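Glucose-1-phosphate uridylyltransferase (PDB 2UX8) probably catalyses the reaction of alpha-D-glucose 1-phosphate with UTP to give UDP-glucose and diphosphate, and is seen here with glucose 1-phosphate bound. Local coordinates at residues Gln62-Thr67 / Trp124-Ile129; Ala136-Asp141 / Gly149-Met154; Gly214-Gln219 / Asp241-Met246. All coordinates share one frame; numbering follows the deposited sequence.

Interaction 1: Gln62-Thr67 / Trp124-Ile129; sequences QMIFVT and WCARDI
Apolar packing alone joins Ile64 and Val66, on strand 62-67, to Cys125, Ala126 and Ile129 on the chain that runs from helix 119-125 into helix 127-130. Ile64 carries most of it: its CD1 meets the Ala126 CB at 3.5 Å, and CG1 of Ile64 lies alongside the same methyl. The Ile64 CD1 also reaches the Ile129 CD1, at 4.2 Å, so this terminal methyl touches two residues of 124-129, one in the short link between the helices and one in helix 127-130. Further along the strand, Val66 CG2 approaches the Cys125 CB at 4.4 Å, where the backbones come nearest, with 6.9 Å between the CA atoms of Val66 and Cys125.

No polar bond crosses between the two segments. Arg127 NH1 forms a local salt bridge with Asp128 OD2, and Gln62 NE2 bonds Gly106 O, outside both.

Strand 62-67 is a parallel neighbour of strands 16-21 and 108-112 in the main sheet of this nucleotidyltransferase fold; Val111 touches Ile64, Val66 and Ile129. Between 62-67 and 124-129 the contact is apolar and buried, so it depends on fit and exclusion of water; a polar tie to the sheet comes from Lys16 NZ, which bonds Ile129 O.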
loop_
_atom_site.group_PDB
_atom_site.type_symbol
_atom_site.label_atom_id
_atom_site.label_comp_id
_atom_site.label_asym_id
_atom_site.label_seq_id
_atom_site.Cartn_x
_atom_site.Cartn_y
_atom_site.Cartn_z
ATOM N N GLN C 62 -25.002 -5.340 1.030
ATOM C CA GLN C 62 -24.056 -4.642 0.172
ATOM C C GLN C 62 -23.459 -3.457 0.930
ATOM O O GLN C 62 -24.111 -2.429 1.125
ATOM C CB GLN C 62 -24.751 -4.173 -1.120
ATOM C CG GLN C 62 -23.920 -3.249 -2.023
ATOM C CD GLN C 62 -22.839 -3.971 -2.807
ATOM O OE1 GLN C 62 -23.132 -4.781 -3.688
ATOM N NE2 GLN C 62 -21.582 -3.680 -2.490
ATOM N N MET C 63 -22.222 -3.624 1.384
ATOM C CA MET C 63 -21.521 -2.566 2.101
ATOM C C MET C 63 -20.761 -1.730 1.084
ATOM O O MET C 63 -20.038 -2.272 0.244
ATOM C CB MET C 63 -20.506 -3.152 3.071
ATOM C CG MET C 63 -21.011 -4.333 3.816
ATOM S SD MET C 63 -22.484 -3.898 4.713
ATOM C CE MET C 63 -22.016 -4.367 6.278
ATOM N N ILE C 64 -20.930 -0.417 1.126
ATOM C CA ILE C 64 -20.183 0.412 0.201
ATOM C C ILE C 64 -19.404 1.428 1.018
ATOM O O ILE C 64 -19.964 2.287 1.689
ATOM C CB ILE C 64 -21.099 1.041 -0.914
ATOM C CG1 ILE C 64 -21.033 2.556 -0.883
ATOM C CG2 ILE C 64 -22.524 0.531 -0.802
ATOM C CD1 ILE C 64 -20.061 3.119 -1.879
ATOM N N PHE C 65 -18.085 1.250 1.003
ATOM C CA PHE C 65 -17.143 2.103 1.730
ATOM C C PHE C 65 -16.690 3.269 0.873
ATOM O O PHE C 65 -16.226 3.069 -0.246
ATOM C CB PHE C 65 -15.863 1.334 2.111
ATOM C CG PHE C 65 -16.032 0.321 3.207
ATOM C CD1 PHE C 65 -17.288 -0.142 3.586
ATOM C CD2 PHE C 65 -14.910 -0.216 3.832
ATOM C CE1 PHE C 65 -17.417 -1.124 4.566
ATOM C CE2 PHE C 65 -15.043 -1.206 4.816
ATOM C CZ PHE C 65 -16.296 -1.654 5.176
ATOM N N VAL C 66 -16.825 4.485 1.387
ATOM C CA VAL C 66 -16.332 5.645 0.658
ATOM C C VAL C 66 -15.082 6.041 1.453
ATOM O O VAL C 66 -15.171 6.619 2.538
ATOM C CB VAL C 66 -17.419 6.768 0.560
ATOM C CG1 VAL C 66 -18.536 6.473 1.479
ATOM C CG2 VAL C 66 -16.824 8.132 0.828
ATOM N N THR C 67 -13.922 5.667 0.906
ATOM C CA THR C 67 -12.619 5.878 1.539
ATOM C C THR C 67 -11.767 7.066 1.159
ATOM O O THR C 67 -12.087 7.861 0.276
ATOM C CB THR C 67 -11.702 4.672 1.342
ATOM O OG1 THR C 67 -11.967 4.089 0.064
ATOM C CG2 THR C 67 -11.897 3.655 2.434
ATOM N N TRP C 124 -22.855 11.296 -1.113
ATOM C CA TRP C 124 -23.072 11.581 -2.521
ATOM C C TRP C 124 -22.182 10.711 -3.412
ATOM O O TRP C 124 -22.563 10.356 -4.531
ATOM C CB TRP C 124 -22.782 13.051 -2.789
ATOM C CG TRP C 124 -22.775 13.421 -4.247
ATOM C CD1 TRP C 124 -23.856 13.591 -5.065
ATOM C CD2 TRP C 124 -21.622 13.618 -5.069
ATOM N NE1 TRP C 124 -23.452 13.897 -6.333
ATOM C CE2 TRP C 124 -22.085 13.948 -6.363
ATOM C CE3 TRP C 124 -20.239 13.609 -4.835
ATOM C CZ2 TRP C 124 -21.213 14.188 -7.424
ATOM C CZ3 TRP C 124 -19.386 13.853 -5.898
ATOM C CH2 TRP C 124 -19.875 14.168 -7.158
ATOM N N CYS C 125 -20.998 10.369 -2.913
ATOM C CA CYS C 125 -20.060 9.552 -3.665
ATOM C C CYS C 125 -20.612 8.174 -4.025
ATOM O O CYS C 125 -20.195 7.578 -5.011
ATOM C CB CYS C 125 -18.760 9.387 -2.874
ATOM S SG CYS C 125 -17.697 10.867 -2.751
ATOM N N ALA C 126 -21.555 7.677 -3.234
ATOM C CA ALA C 126 -22.131 6.356 -3.469
ATOM C C ALA C 126 -23.374 6.365 -4.361
ATOM O O ALA C 126 -23.955 5.312 -4.642
ATOM C CB ALA C 126 -22.464 5.703 -2.129
ATOM N N ARG C 127 -23.762 7.551 -4.816
ATOM C CA ARG C 127 -24.952 7.712 -5.641
ATOM C C ARG C 127 -25.214 6.640 -6.686
ATOM O O ARG C 127 -26.310 6.070 -6.741
ATOM C CB ARG C 127 -24.927 9.079 -6.322
ATOM C CG ARG C 127 -23.662 9.366 -7.084
ATOM C CD ARG C 127 -23.549 10.833 -7.434
ATOM N NE ARG C 127 -22.155 11.216 -7.637
ATOM C CZ ARG C 127 -21.458 10.941 -8.732
ATOM N NH1 ARG C 127 -22.026 10.285 -9.731
ATOM N NH2 ARG C 127 -20.192 11.311 -8.832
ATOM N N ASP C 128 -24.216 6.348 -7.508
ATOM C CA ASP C 128 -24.411 5.378 -8.569
ATOM C C ASP C 128 -24.444 3.920 -8.139
ATOM O O ASP C 128 -24.953 3.070 -8.867
ATOM C CB ASP C 128 -23.362 5.600 -9.667
ATOM C CG ASP C 128 -23.574 6.917 -10.420
ATOM O OD1 ASP C 128 -24.746 7.263 -10.680
ATOM O OD2 ASP C 128 -22.583 7.596 -10.764
ATOM N N ILE C 129 -23.914 3.625 -6.958
ATOM C CA ILE C 129 -23.915 2.250 -6.481
ATOM C C ILE C 129 -25.240 1.940 -5.787
ATOM O O ILE C 129 -25.690 0.799 -5.766
ATOM C CB ILE C 129 -22.743 2.008 -5.521
ATOM C CG1 ILE C 129 -21.475 2.602 -6.139
ATOM C CG2 ILE C 129 -22.596 0.521 -5.228
ATOM C CD1 ILE C 129 -20.225 1.813 -5.920
#

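Interaction 2: Ala136-Asp141 / Gly149-Met154; sequences AVLLPD and GCLKQM
Leu151, in the first turn of helix 150-161, meets both Ala136 and Leu138 of strand 135-138, and its branched end supplies every atom that touches them. Leu138 CD2 comes to 4.0 Å from the Leu151 CG, so one methyl of the strand leucine rests against the branch point of the helix leucine. The two leucine side chains run at about a right angle to each other. Ala136 contributes nearly as much as Leu138, its CB lying 4.3 Å from the Leu151 CD1.

The first torsion of Leu138, chi1 -56°, sets CG opposite the carbonyl carbon and beside the backbone N; its second, chi2 80°, then places CD2 at the helix. Leu151 in turn directs CG and CD1 to the strand.

Ala136 and Leu138 direct CB toward the helix, while Val137 between them directs its own away, the usual two-residue repeat of a strand that presents one face to a helix. Strand 135-138 lies in the main mixed sheet of the nucleotidyltransferase, parallel to strand 16-21 and antiparallel to strand 215-218, and Ala17 touches Ala136 and Leu138. The chain leaving this strand enters the sugar phosphate pocket, where Leu139 touches the bound glucose 1-phosphate and Asp142, three residues on, is a glucose 1-phosphate binding residue.

At the start of the helix, Gly149 occupies the N-cap position, and its O accepts the Gln153 N at 3.1 Å. Two acidic side chains of helix 47-57 take up backbone N-H groups here: Glu57 OE1 bonds Gly149 N and Glu54 OE2 bonds Leu151 N. Beyond the strand, Leu151 also packs on Ala58 and Ile60.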
loop_
_atom_site.group_PDB
_atom_site.type_symbol
_atom_site.label_atom_id
_atom_site.label_comp_id
_atom_site.label_asym_id
_atom_site.label_seq_id
_atom_site.Cartn_x
_atom_site.Cartn_y
_atom_site.Cartn_z
ATOM N N ALA C 136 -28.754 2.726 3.967
ATOM C CA ALA C 136 -28.375 3.013 5.345
ATOM C C ALA C 136 -27.032 3.755 5.355
ATOM O O ALA C 136 -26.289 3.730 4.375
ATOM C CB ALA C 136 -28.250 1.713 6.125
ATOM N N VAL C 137 -26.735 4.420 6.461
ATOM C CA VAL C 137 -25.480 5.137 6.602
ATOM C C VAL C 137 -25.035 4.938 8.040
ATOM O O VAL C 137 -25.805 5.186 8.973
ATOM C CB VAL C 137 -25.646 6.643 6.311
ATOM C CG1 VAL C 137 -24.364 7.383 6.649
ATOM C CG2 VAL C 137 -26.000 6.853 4.845
ATOM N N LEU C 138 -23.802 4.472 8.218
ATOM C CA LEU C 138 -23.279 4.236 9.557
ATOM C C LEU C 138 -21.928 4.901 9.765
ATOM O O LEU C 138 -20.994 4.720 8.984
ATOM C CB LEU C 138 -23.160 2.729 9.842
ATOM C CG LEU C 138 -24.419 1.864 9.684
ATOM C CD1 LEU C 138 -24.648 1.550 8.222
ATOM C CD2 LEU C 138 -24.268 0.576 10.465
ATOM N N LEU C 139 -21.841 5.683 10.828
ATOM C CA LEU C 139 -20.610 6.357 11.164
ATOM C C LEU C 139 -19.985 5.519 12.277
ATOM O O LEU C 139 -20.428 5.564 13.423
ATOM C CB LEU C 139 -20.917 7.774 11.656
ATOM C CG LEU C 139 -22.006 8.587 10.936
ATOM C CD1 LEU C 139 -21.988 10.029 11.465
ATOM C CD2 LEU C 139 -21.791 8.578 9.442
ATOM N N PRO C 140 -18.950 4.734 11.950
ATOM C CA PRO C 140 -18.270 3.878 12.930
ATOM C C PRO C 140 -17.777 4.507 14.240
ATOM O O PRO C 140 -17.658 3.806 15.241
ATOM C CB PRO C 140 -17.155 3.219 12.111
ATOM C CG PRO C 140 -17.019 4.096 10.890
ATOM C CD PRO C 140 -18.413 4.519 10.597
ATOM N N ASP C 141 -17.498 5.806 14.253
ATOM C CA ASP C 141 -17.058 6.458 15.490
ATOM C C ASP C 141 -18.133 6.351 16.567
ATOM O O ASP C 141 -17.836 6.411 17.759
ATOM C CB ASP C 141 -16.743 7.932 15.260
ATOM C CG ASP C 141 -15.273 8.180 14.982
ATOM O OD1 ASP C 141 -14.510 7.201 14.850
ATOM O OD2 ASP C 141 -14.883 9.362 14.892
ATOM N N GLY C 149 -28.423 -4.889 17.507
ATOM C CA GLY C 149 -27.601 -3.755 17.146
ATOM C C GLY C 149 -28.500 -2.615 16.735
ATOM O O GLY C 149 -29.632 -2.828 16.311
ATOM N N CYS C 150 -28.002 -1.398 16.866
ATOM C CA CYS C 150 -28.765 -0.224 16.503
ATOM C C CYS C 150 -29.447 -0.306 15.138
ATOM O O CYS C 150 -30.632 -0.005 15.011
ATOM C CB CYS C 150 -27.862 0.997 16.549
ATOM S SG CYS C 150 -28.748 2.555 16.506
ATOM N N LEU C 151 -28.720 -0.724 14.112
ATOM C CA LEU C 151 -29.323 -0.791 12.787
ATOM C C LEU C 151 -30.481 -1.779 12.707
ATOM O O LEU C 151 -31.469 -1.526 12.011
ATOM C CB LEU C 151 -28.256 -1.125 11.743
ATOM C CG LEU C 151 -28.216 -0.280 10.461
ATOM C CD1 LEU C 151 -28.897 -1.019 9.325
ATOM C CD2 LEU C 151 -28.843 1.092 10.709
ATOM N N LYS C 152 -30.367 -2.901 13.413
ATOM C CA LYS C 152 -31.437 -3.888 13.404
ATOM C C LYS C 152 -32.680 -3.302 14.072
ATOM O O LYS C 152 -33.781 -3.437 13.552
ATOM C CB LYS C 152 -31.013 -5.171 14.123
ATOM C CG LYS C 152 -32.106 -6.238 14.137
ATOM C CD LYS C 152 -32.515 -6.609 12.714
ATOM C CE LYS C 152 -33.885 -7.276 12.647
ATOM N NZ LYS C 152 -33.957 -8.521 13.442
ATOM N N GLN C 153 -32.508 -2.645 15.214
ATOM C CA GLN C 153 -33.641 -2.033 15.895
ATOM C C GLN C 153 -34.295 -1.034 14.954
ATOM O O GLN C 153 -35.519 -0.941 14.876
ATOM C CB GLN C 153 -33.188 -1.314 17.163
ATOM C CG GLN C 153 -32.514 -2.231 18.164
ATOM C CD GLN C 153 -32.202 -1.557 19.484
ATOM O OE1 GLN C 153 -31.441 -2.083 20.290
ATOM N NE2 GLN C 153 -32.792 -0.395 19.716
ATOM N N MET C 154 -33.468 -0.301 14.221
ATOM C CA MET C 154 -33.960 0.700 13.288
ATOM C C MET C 154 -34.698 0.117 12.104
ATOM O O MET C 154 -35.736 0.650 11.686
ATOM C CB MET C 154 -32.810 1.568 12.789
ATOM C CG MET C 154 -32.476 2.700 13.733
ATOM S SD MET C 154 -31.150 3.726 13.135
ATOM C CE MET C 154 -31.981 4.730 11.950
#

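Interaction 3: Gly214-Gln219 / Asp241-Met246; sequences GRYILQ and DAMQRM. With G1P (1-O-phosphono-alpha-D-glucopyranose), chain K.
The backbones of strand 215-218 and helix 240-244 approach most closely at Leu218 and Met243, whose CA atoms are 8.4 Å apart, and no hydrogen bond joins the two segments. Met243 bridges the distance with its thioether, touching both Tyr216 and Leu218. Its SD lies in the plane of the Tyr216 ring, at the edge, 5.1 Å from the ring centroid and 83° off the ring normal: a Met-aromatic contact made at the rim. The Met243 CE also meets that edge, 3.8 Å from the Tyr216 CE2. The bend at chi3 (-90°) turns this methyl out of the line of the chain to reach the ring. From the same strand, Leu218 CD2 touches the Met243 SD at 4.0 Å, its side chain running across the methionine at about a right angle.

Tyr216 thus meets the helix with one ring edge and the sugar with its phenol end, as its OH stands 3.7 Å from C2 of glucose 1-phosphate. This is the sugar phosphate site of a GT-A type nucleotidyltransferase, in which Glu199, Val212 and Gly180 hydrogen-bond the ligand. The chain turns a corner at Gly214, whose N lies 3.9 Å from the ligand C6 and donates to Asp142 OD1. Next to it, Arg215 forms a salt bridge through NH2 with Glu54, and its NH1 makes weak hydrogen bonds to Gly214 O and Leu139 O.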
loop_
_atom_site.group_PDB
_atom_site.type_symbol
_atom_site.label_atom_id
_atom_site.label_comp_id
_atom_site.label_asym_id
_atom_site.label_seq_id
_atom_site.Cartn_x
_atom_site.Cartn_y
_atom_site.Cartn_z
ATOM N N GLY C 214 -25.014 9.011 14.423
ATOM C CA GLY C 214 -24.547 8.394 13.190
ATOM C C GLY C 214 -25.135 7.095 12.669
ATOM O O GLY C 214 -24.401 6.183 12.280
ATOM N N ARG C 215 -26.456 7.006 12.644
ATOM C CA ARG C 215 -27.157 5.824 12.139
ATOM C C ARG C 215 -28.354 6.342 11.329
ATOM O O ARG C 215 -29.234 7.006 11.880
ATOM C CB ARG C 215 -27.619 4.945 13.311
ATOM C CG ARG C 215 -26.928 3.576 13.424
ATOM C CD ARG C 215 -25.419 3.683 13.303
ATOM N NE ARG C 215 -24.701 2.555 13.882
ATOM C CZ ARG C 215 -23.415 2.624 14.226
ATOM N NH1 ARG C 215 -22.758 3.751 14.033
ATOM N NH2 ARG C 215 -22.793 1.596 14.798
ATOM N N TYR C 216 -28.370 6.067 10.022
ATOM C CA TYR C 216 -29.448 6.534 9.152
ATOM C C TYR C 216 -29.998 5.470 8.206
ATOM O O TYR C 216 -29.316 4.508 7.838
ATOM C CB TYR C 216 -28.988 7.688 8.249
ATOM C CG TYR C 216 -28.211 8.827 8.882
ATOM C CD1 TYR C 216 -26.954 8.621 9.459
ATOM C CD2 TYR C 216 -28.693 10.135 8.824
ATOM C CE1 TYR C 216 -26.204 9.688 9.952
ATOM C CE2 TYR C 216 -27.950 11.203 9.315
ATOM C CZ TYR C 216 -26.711 10.974 9.873
ATOM O OH TYR C 216 -25.984 12.042 10.334
ATOM N N ILE C 217 -31.249 5.673 7.808
ATOM C CA ILE C 217 -31.927 4.839 6.827
ATOM C C ILE C 217 -32.626 5.886 5.986
ATOM O O ILE C 217 -33.568 6.520 6.441
ATOM C CB ILE C 217 -32.975 3.930 7.435
ATOM C CG1 ILE C 217 -32.289 2.796 8.186
ATOM C CG2 ILE C 217 -33.875 3.384 6.333
ATOM C CD1 ILE C 217 -33.228 1.707 8.669
ATOM N N LEU C 218 -32.155 6.080 4.765
ATOM C CA LEU C 218 -32.712 7.106 3.901
ATOM C C LEU C 218 -33.314 6.616 2.600
ATOM O O LEU C 218 -32.949 5.567 2.086
ATOM C CB LEU C 218 -31.626 8.125 3.592
ATOM C CG LEU C 218 -31.072 8.728 4.868
ATOM C CD1 LEU C 218 -29.742 9.349 4.573
ATOM C CD2 LEU C 218 -32.066 9.748 5.447
ATOM N N GLN C 219 -34.238 7.405 2.066
ATOM C CA GLN C 219 -34.887 7.074 0.806
ATOM C C GLN C 219 -34.081 7.684 -0.323
ATOM O O GLN C 219 -33.456 8.737 -0.160
ATOM C CB GLN C 219 -36.325 7.601 0.789
ATOM C CG GLN C 219 -37.212 6.912 1.809
ATOM C CD GLN C 219 -37.296 5.420 1.567
ATOM O OE1 GLN C 219 -37.213 4.620 2.492
ATOM N NE2 GLN C 219 -37.465 5.040 0.315
ATOM N N ASP C 241 -29.328 19.473 5.605
ATOM C CA ASP C 241 -30.204 20.281 4.769
ATOM C C ASP C 241 -30.908 19.474 3.734
ATOM O O ASP C 241 -31.840 19.975 3.132
ATOM C CB ASP C 241 -29.483 21.347 3.948
ATOM C CG ASP C 241 -28.079 21.516 4.353
ATOM O OD1 ASP C 241 -27.213 20.782 3.816
ATOM O OD2 ASP C 241 -27.848 22.380 5.226
ATOM N N ALA C 242 -30.463 18.262 3.455
ATOM C CA ALA C 242 -31.136 17.520 2.402
ATOM C C ALA C 242 -32.251 16.711 2.981
ATOM O O ALA C 242 -33.293 16.565 2.357
ATOM C CB ALA C 242 -30.161 16.622 1.650
ATOM N N MET C 243 -32.034 16.179 4.177
ATOM C CA MET C 243 -33.075 15.416 4.846
ATOM C C MET C 243 -34.238 16.359 5.132
ATOM O O MET C 243 -35.401 15.988 5.028
ATOM C CB MET C 243 -32.549 14.843 6.147
ATOM C CG MET C 243 -31.354 13.969 5.943
ATOM S SD MET C 243 -30.946 13.092 7.428
ATOM C CE MET C 243 -29.819 14.270 8.192
ATOM N N GLN C 244 -33.878 17.580 5.508
ATOM C CA GLN C 244 -34.792 18.678 5.791
ATOM C C GLN C 244 -35.863 18.746 4.713
ATOM O O GLN C 244 -37.062 18.642 4.979
ATOM C CB GLN C 244 -33.985 19.972 5.751
ATOM C CG GLN C 244 -33.788 20.656 7.067
ATOM C CD GLN C 244 -35.047 21.325 7.522
ATOM O OE1 GLN C 244 -35.821 21.803 6.703
ATOM N NE2 GLN C 244 -35.261 21.380 8.830
ATOM N N ARG C 245 -35.399 18.925 3.483
ATOM C CA ARG C 245 -36.281 19.049 2.336
ATOM C C ARG C 245 -37.226 17.894 2.164
ATOM O O ARG C 245 -37.998 17.857 1.212
ATOM C CB ARG C 245 -35.471 19.240 1.054
ATOM C CG ARG C 245 -35.189 20.686 0.725
ATOM C CD ARG C 245 -35.568 20.971 -0.700
ATOM N NE ARG C 245 -34.389 21.073 -1.541
ATOM C CZ ARG C 245 -34.258 20.461 -2.708
ATOM N NH1 ARG C 245 -35.240 19.699 -3.166
ATOM N NH2 ARG C 245 -33.151 20.622 -3.419
ATOM N N MET C 246 -37.165 16.940 3.080
ATOM C CA MET C 246 -38.049 15.803 2.981
ATOM C C MET C 246 -38.827 15.521 4.233
ATOM O O MET C 246 -39.060 14.370 4.595
ATOM C CB MET C 246 -37.287 14.566 2.528
ATOM C CG MET C 246 -36.812 14.682 1.098
ATOM S SD MET C 246 -36.485 13.120 0.299
ATOM C CE MET C 246 -36.643 12.012 1.630
HETATM C C1 G1P K . -22.760 14.476 11.643
HETATM C C2 G1P K . -24.116 15.120 11.290
HETATM C C3 G1P K . -24.752 15.666 12.580
HETATM C C4 G1P K . -24.965 14.492 13.530
HETATM C C5 G1P K . -23.588 13.857 13.829
HETATM C C6 G1P K . -23.780 12.657 14.770
HETATM O O1 G1P K . -21.883 15.494 12.177
HETATM O O2 G1P K . -23.899 16.185 10.367
HETATM O O3 G1P K . -26.006 16.261 12.279
HETATM O O4 G1P K . -25.555 14.970 14.739
HETATM O O5 G1P K . -22.975 13.385 12.595
HETATM O O6 G1P K . -22.522 12.042 15.059
HETATM P P G1P K . -20.385 14.900 12.381
HETATM O O1P G1P K . -19.851 14.371 11.101
HETATM O O2P G1P K . -19.435 16.062 12.938
HETATM O O3P G1P K . -20.406 13.713 13.472
#

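Interactions 1, 2 and 3 follow one another along the chain, each closing before the next opens, and all reach the same mixed sheet of the nucleotidyltransferase domain family. Interactions 2 and 3 have centres about 14 Å apart and are joined directly: their strands, 135-138 and 215-218, are antiparallel neighbours, with Val137 O 2.9 Å from Tyr216 N and Leu139 N 3.0 Å from Gly214 O. Interaction 1 stands about 16 Å from each by centres and touches neither, although helix 127-130 leads on to strand 135-138. The paired strands of interactions 2 and 3 bring Leu139, Gly214 and Tyr216 together at the glucose 1-phosphate pocket, whereas interaction 1 packs a more distant part of the sheet.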